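Local coordinates for protein sialyltransferase 0160 (Photobacterium damselae, PDB 4R84) that probably transfers sialic acid from CMP-sialic acid to a galactoside acceptor, using a GT-B fold whose pocket holds a fluorinated donor analogue, at residues E297-L300 with D301-N305. Numbering follows the deposited sequence.
Sequences EDYL and DVEAN
Asp-298 O takes two backbone N-H groups at once: Val-302 N lies 2.9 Å away and almost straight out from the carbonyl, whereas Asp-301 N, at 2.8 Å, reaches it from above the carbonyl plane along a more bent path (N-H...O 139°). With Glu-303 N to Tyr-299 O at 3.1 Å, these bonds close the single short helical turn, and Glu-303 then leaves helical geometry. Because chi1 of Tyr-299 is -173°, placing CG opposite the backbone nitrogen, the ring lies alongside the Glu-303 side chain. There Glu-303 CB makes an off-centre CH-pi contact, 4.2 Å from the ring centroid, and Val-302 CG2 touches Tyr-299 CD1 at 4.1 Å. The long Glu-303 chain can thus serve twice: its CB packs obliquely beside the Tyr-299 ring, while the bend at chi2 (53°) brings OE2 to Asn-305 N at 3.2 Å, through the anti lone pair, and ties down the start of the next 3-10 segment. Asp-298 and Asp-301 form salt bridges with Arg-296 and Arg-310 respectively. Tyr-299, large and buried, touches helices 237-246 and 483-490, while buried Leu-300 offers a branched apolar side chain to Leu-309 of helix 307-313, so the turn after strand 290-294 meets three helices.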
ATOM      1  N   GLU A 297     -12.020   5.924   4.914  1.00 25.36           N
ATOM      2  CA  GLU A 297     -12.264   5.560   6.302  1.00 22.15           C
ATOM      3  C   GLU A 297     -13.560   6.179   6.805  1.00 26.28           C
ATOM      4  O   GLU A 297     -14.230   5.622   7.670  1.00 28.77           O
ATOM      5  CB  GLU A 297     -11.098   5.980   7.210  1.00 26.09           C
ATOM      6  CG  GLU A 297     -11.279   5.479   8.639  1.00 24.50           C
ATOM      7  CD  GLU A 297     -10.307   6.107   9.633  1.00 36.75           C
ATOM      8  OE1 GLU A 297      -9.568   7.036   9.248  1.00 45.99           O
ATOM      9  OE2 GLU A 297     -10.294   5.675  10.804  1.00 40.58           O
ATOM     10  N   ASP A 298     -13.920   7.330   6.247  1.00 27.16           N
ATOM     11  CA  ASP A 298     -15.123   8.014   6.694  1.00 30.83           C
ATOM     12  C   ASP A 298     -16.406   7.253   6.354  1.00 29.56           C
ATOM     13  O   ASP A 298     -17.460   7.588   6.881  1.00 29.45           O
ATOM     14  CB  ASP A 298     -15.180   9.428   6.109  1.00 31.99           C
ATOM     15  CG  ASP A 298     -15.135   9.440   4.596  1.00 42.13           C
ATOM     16  OD1 ASP A 298     -14.458   8.575   4.006  1.00 39.42           O
ATOM     17  OD2 ASP A 298     -15.766  10.332   3.995  1.00 46.58           O
ATOM     18  N   TYR A 299     -16.321   6.210   5.527  1.00 23.58           N
ATOM     19  CA  TYR A 299     -17.489   5.383   5.269  1.00 19.64           C
ATOM     20  C   TYR A 299     -18.003   4.817   6.590  1.00 26.45           C
ATOM     21  O   TYR A 299     -19.207   4.691   6.785  1.00 25.98           O
ATOM     22  CB  TYR A 299     -17.177   4.253   4.270  1.00 17.35           C
ATOM     23  CG  TYR A 299     -18.402   3.475   3.857  1.00 23.68           C
ATOM     24  CD1 TYR A 299     -19.544   4.141   3.423  1.00 31.28           C
ATOM     25  CD2 TYR A 299     -18.417   2.085   3.856  1.00 22.68           C
ATOM     26  CE1 TYR A 299     -20.672   3.449   3.037  1.00 28.23           C
ATOM     27  CE2 TYR A 299     -19.538   1.385   3.459  1.00 27.22           C
ATOM     28  CZ  TYR A 299     -20.669   2.075   3.054  1.00 27.78           C
ATOM     29  OH  TYR A 299     -21.811   1.410   2.669  1.00 30.56           O
ATOM     30  N   LEU A 300     -17.092   4.524   7.518  1.00 22.76           N
ATOM     31  CA  LEU A 300     -17.479   3.990   8.817  1.00 23.11           C
ATOM     32  C   LEU A 300     -18.192   5.044   9.676  1.00 31.95           C
ATOM     33  O   LEU A 300     -18.837   4.701  10.670  1.00 35.59           O
ATOM     34  CB  LEU A 300     -16.254   3.464   9.574  1.00 27.06           C
ATOM     35  CG  LEU A 300     -15.489   2.345   8.876  1.00 27.16           C
ATOM     36  CD1 LEU A 300     -14.233   2.005   9.696  1.00 26.13           C
ATOM     37  CD2 LEU A 300     -16.366   1.126   8.676  1.00 27.11           C
ATOM     38  N   ASP A 301     -18.043   6.316   9.300  1.00 31.43           N
ATOM     39  CA  ASP A 301     -18.715   7.433   9.975  1.00 32.98           C
ATOM     40  C   ASP A 301     -20.061   7.746   9.333  1.00 35.56           C
ATOM     41  O   ASP A 301     -21.077   7.853  10.022  1.00 33.98           O
ATOM     42  CB  ASP A 301     -17.852   8.701   9.944  1.00 45.55           C
ATOM     43  CG  ASP A 301     -16.557   8.557  10.720  1.00 54.65           C
ATOM     44  OD1 ASP A 301     -16.573   7.927  11.796  1.00 61.03           O
ATOM     45  OD2 ASP A 301     -15.525   9.083  10.250  1.00 55.74           O
ATOM     46  N   VAL A 302     -20.057   7.933   8.014  1.00 27.98           N
ATOM     47  CA  VAL A 302     -21.266   8.415   7.323  1.00 27.60           C
ATOM     48  C   VAL A 302     -22.351   7.347   7.219  1.00 37.65           C
ATOM     49  O   VAL A 302     -23.533   7.669   7.127  1.00 39.87           O
ATOM     50  CB  VAL A 302     -20.958   8.950   5.903  1.00 31.61           C
ATOM     51  CG1 VAL A 302     -19.987  10.120   5.979  1.00 37.04           C
ATOM     52  CG2 VAL A 302     -20.410   7.851   5.004  1.00 36.75           C
ATOM     53  N   GLU A 303     -21.964   6.081   7.241  1.00 34.01           N
ATOM     54  CA  GLU A 303     -22.947   5.008   7.220  1.00 30.77           C
ATOM     55  C   GLU A 303     -23.275   4.560   8.637  1.00 31.56           C
ATOM     56  O   GLU A 303     -22.496   3.862   9.278  1.00 29.17           O
ATOM     57  CB  GLU A 303     -22.452   3.841   6.358  1.00 31.06           C
ATOM     58  CG  GLU A 303     -23.353   2.636   6.412  1.00 30.88           C
ATOM     59  CD  GLU A 303     -24.798   2.991   6.084  1.00 44.12           C
ATOM     60  OE1 GLU A 303     -25.078   3.405   4.943  1.00 39.62           O
ATOM     61  OE2 GLU A 303     -25.652   2.862   6.987  1.00 45.17           O
ATOM     62  N   ALA A 304     -24.449   4.960   9.126  1.00 31.84           N
ATOM     63  CA  ALA A 304     -24.759   4.794  10.542  1.00 34.04           C
ATOM     64  C   ALA A 304     -24.754   3.339  10.985  1.00 27.88           C
ATOM     65  O   ALA A 304     -24.427   3.050  12.137  1.00 30.27           O
ATOM     66  CB  ALA A 304     -26.100   5.431  10.869  1.00 36.91           C
ATOM     67  N   ASN A 305     -25.078   2.419  10.076  1.00 26.88           N
ATOM     68  CA  ASN A 305     -25.093   1.003  10.437  1.00 28.15           C
ATOM     69  C   ASN A 305     -23.692   0.380  10.475  1.00 23.21           C
ATOM     70  O   ASN A 305     -23.563  -0.829  10.660  1.00 30.80           O
ATOM     71  CB  ASN A 305     -25.963   0.206   9.471  1.00 31.40           C
ATOM     72  CG  ASN A 305     -27.451   0.392   9.744  1.00 45.38           C
ATOM     73  OD1 ASN A 305     -27.872   0.478  10.893  1.00 41.55           O
ATOM     74  ND2 ASN A 305     -28.247   0.458   8.686  1.00 51.38           N
TER